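Sensor protein QseC (Escherichia coli, PDB 3JZ3) acts as a membrane sensor histidine kinase that probably autophosphorylates from ATP and, with its partner QseB, activates the flagella regulon. Local coordinates at residues D49-L54 / L118-R123. Residues are numbered along the deposited sequence; the frame is centred on the assembly and turned at random.
Sequences DRATRL and LSLLVR. With SO4 (sulfate ion), chain C.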
# COMPACT_ATOMS: atom_id res chain seq x y z
N ASP B 49 0.02 7.95 -4.15
CA ASP B 49 1.10 8.42 -5.01
C ASP B 49 2.40 7.64 -4.79
O ASP B 49 3.10 7.30 -5.75
CB ASP B 49 1.35 9.91 -4.75
CG ASP B 49 1.21 10.75 -6.00
OD1 ASP B 49 2.05 10.59 -6.91
OD2 ASP B 49 0.26 11.57 -6.05
N ARG B 50 2.71 7.36 -3.53
CA ARG B 50 3.92 6.62 -3.16
C ARG B 50 3.82 5.14 -3.51
O ARG B 50 4.78 4.56 -4.01
CB ARG B 50 4.21 6.79 -1.67
CG ARG B 50 4.63 8.19 -1.28
CD ARG B 50 4.50 8.38 0.21
NE ARG B 50 4.84 9.75 0.59
CZ ARG B 50 4.99 10.16 1.84
NH1 ARG B 50 4.84 9.32 2.86
NH2 ARG B 50 5.30 11.43 2.07
N ALA B 51 2.66 4.54 -3.24
CA ALA B 51 2.41 3.14 -3.60
C ALA B 51 2.42 2.96 -5.12
O ALA B 51 2.93 1.96 -5.62
CB ALA B 51 1.09 2.67 -3.01
N THR B 52 1.86 3.94 -5.83
CA THR B 52 1.83 3.95 -7.29
C THR B 52 3.24 3.95 -7.88
O THR B 52 3.58 3.07 -8.67
CB THR B 52 1.03 5.16 -7.83
OG1 THR B 52 -0.35 5.00 -7.52
CG2 THR B 52 1.19 5.31 -9.34
N ARG B 53 4.05 4.93 -7.47
CA ARG B 53 5.44 5.05 -7.92
C ARG B 53 6.25 3.76 -7.75
O ARG B 53 6.93 3.32 -8.68
CB ARG B 53 6.12 6.21 -7.20
CG ARG B 53 6.35 7.42 -8.09
CD ARG B 53 5.92 8.73 -7.43
NE ARG B 53 6.52 8.97 -6.12
CZ ARG B 53 6.07 9.88 -5.26
NH1 ARG B 53 5.02 10.64 -5.56
NH2 ARG B 53 6.67 10.03 -4.09
N LEU B 54 6.17 3.15 -6.57
CA LEU B 54 6.89 1.91 -6.28
C LEU B 54 6.41 0.74 -7.13
O LEU B 54 7.21 0.07 -7.79
CB LEU B 54 6.81 1.57 -4.79
CG LEU B 54 7.55 0.32 -4.28
CD1 LEU B 54 9.04 0.36 -4.63
CD2 LEU B 54 7.35 0.16 -2.79
N LEU B 118 -5.94 -3.37 -9.38
CA LEU B 118 -7.16 -2.73 -9.89
C LEU B 118 -7.62 -1.61 -8.97
O LEU B 118 -8.16 -0.60 -9.42
CB LEU B 118 -8.29 -3.74 -10.11
CG LEU B 118 -8.17 -4.59 -11.37
CD1 LEU B 118 -9.43 -5.43 -11.55
CD2 LEU B 118 -7.90 -3.74 -12.62
N SER B 119 -7.38 -1.80 -7.68
CA SER B 119 -7.68 -0.80 -6.67
C SER B 119 -6.81 0.44 -6.88
O SER B 119 -7.29 1.57 -6.78
CB SER B 119 -7.48 -1.39 -5.27
OG SER B 119 -7.65 -0.40 -4.27
N LEU B 120 -5.53 0.22 -7.19
CA LEU B 120 -4.58 1.30 -7.49
C LEU B 120 -4.98 2.08 -8.73
O LEU B 120 -4.96 3.30 -8.73
CB LEU B 120 -3.16 0.75 -7.68
CG LEU B 120 -2.30 0.47 -6.45
CD1 LEU B 120 -1.01 -0.20 -6.87
CD2 LEU B 120 -2.02 1.76 -5.68
N LEU B 121 -5.31 1.35 -9.80
CA LEU B 121 -5.79 1.96 -11.04
C LEU B 121 -6.97 2.89 -10.77
O LEU B 121 -6.92 4.08 -11.12
CB LEU B 121 -6.21 0.87 -12.04
CG LEU B 121 -6.58 1.29 -13.47
CD1 LEU B 121 -6.53 0.09 -14.40
CD2 LEU B 121 -7.95 1.96 -13.54
N VAL B 122 -8.01 2.37 -10.13
CA VAL B 122 -9.24 3.12 -9.89
C VAL B 122 -8.96 4.35 -9.03
O VAL B 122 -9.45 5.44 -9.32
CB VAL B 122 -10.35 2.24 -9.26
CG1 VAL B 122 -11.53 3.09 -8.83
CG2 VAL B 122 -10.81 1.17 -10.24
N ARG B 123 -8.16 4.15 -7.99
CA ARG B 123 -7.86 5.20 -7.03
C ARG B 123 -7.05 6.36 -7.63
O ARG B 123 -7.27 7.52 -7.26
CB ARG B 123 -7.15 4.61 -5.82
CG ARG B 123 -7.07 5.54 -4.64
CD ARG B 123 -8.41 5.72 -3.95
NE ARG B 123 -8.29 6.68 -2.85
CZ ARG B 123 -7.85 6.38 -1.63
NH1 ARG B 123 -7.48 5.14 -1.32
NH2 ARG B 123 -7.79 7.33 -0.70
S SO4 C . 5.32 12.47 -1.86
O1 SO4 C . 4.46 11.41 -2.38
O2 SO4 C . 5.96 12.02 -0.62
O3 SO4 C . 6.36 12.78 -2.84
O4 SO4 C . 4.52 13.66 -1.59
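Leu120 holds CG anti to its carbonyl carbon (chi1 -82°). Its chi2 of 174° sends CD1 on as the extended branch and leaves CD2 as the one turned to Ala51 and Thr52. Thr52 turns OG1 beside its own backbone N (chi1 -69°), and this oxygen faces the leucine. Leu120 CD2 does the touching. It lies 4.2 Å from Ala51 CB and 4.1 Å from Thr52 OG1. The Thr52 and Leu120 side chains point opposite ways as they pass. No hydrogen bond joins the two segments. Thr52 OG1 is hydrogen-bonded instead to Ile48 O and to Asn124 ND2, one turn along helix 115-131 from Leu120. Leu120 also packs on Val55.

A sulfate, probably a crystallisation additive, sits away from the Leu120 contact. Arg50 brings NE and NH2 to sulfate O2, each at 2.8 Å. Arg53 NH2 reaches O3 at 3.0 Å and O1 at 3.1 Å. Both guanidinium groups meet the ion with an edge. Arg53 NH1 also makes a weak 3.3 Å salt bridge to Asp49 OD1, and its NH2 pairs with Asp72 of the second subunit.

Arg50 and Arg53 thus turn away from helix 115-131, which lies in the ATPase-like family region of this cytoplasmic segment. Here helix 42-61 meets it through a small, mainly van der Waals contact at CD2, with the Thr52-Asn124 hydrogen bond beside it. Together with the bond to Ile48 O, that bond would fix the rotation of the hydroxyl.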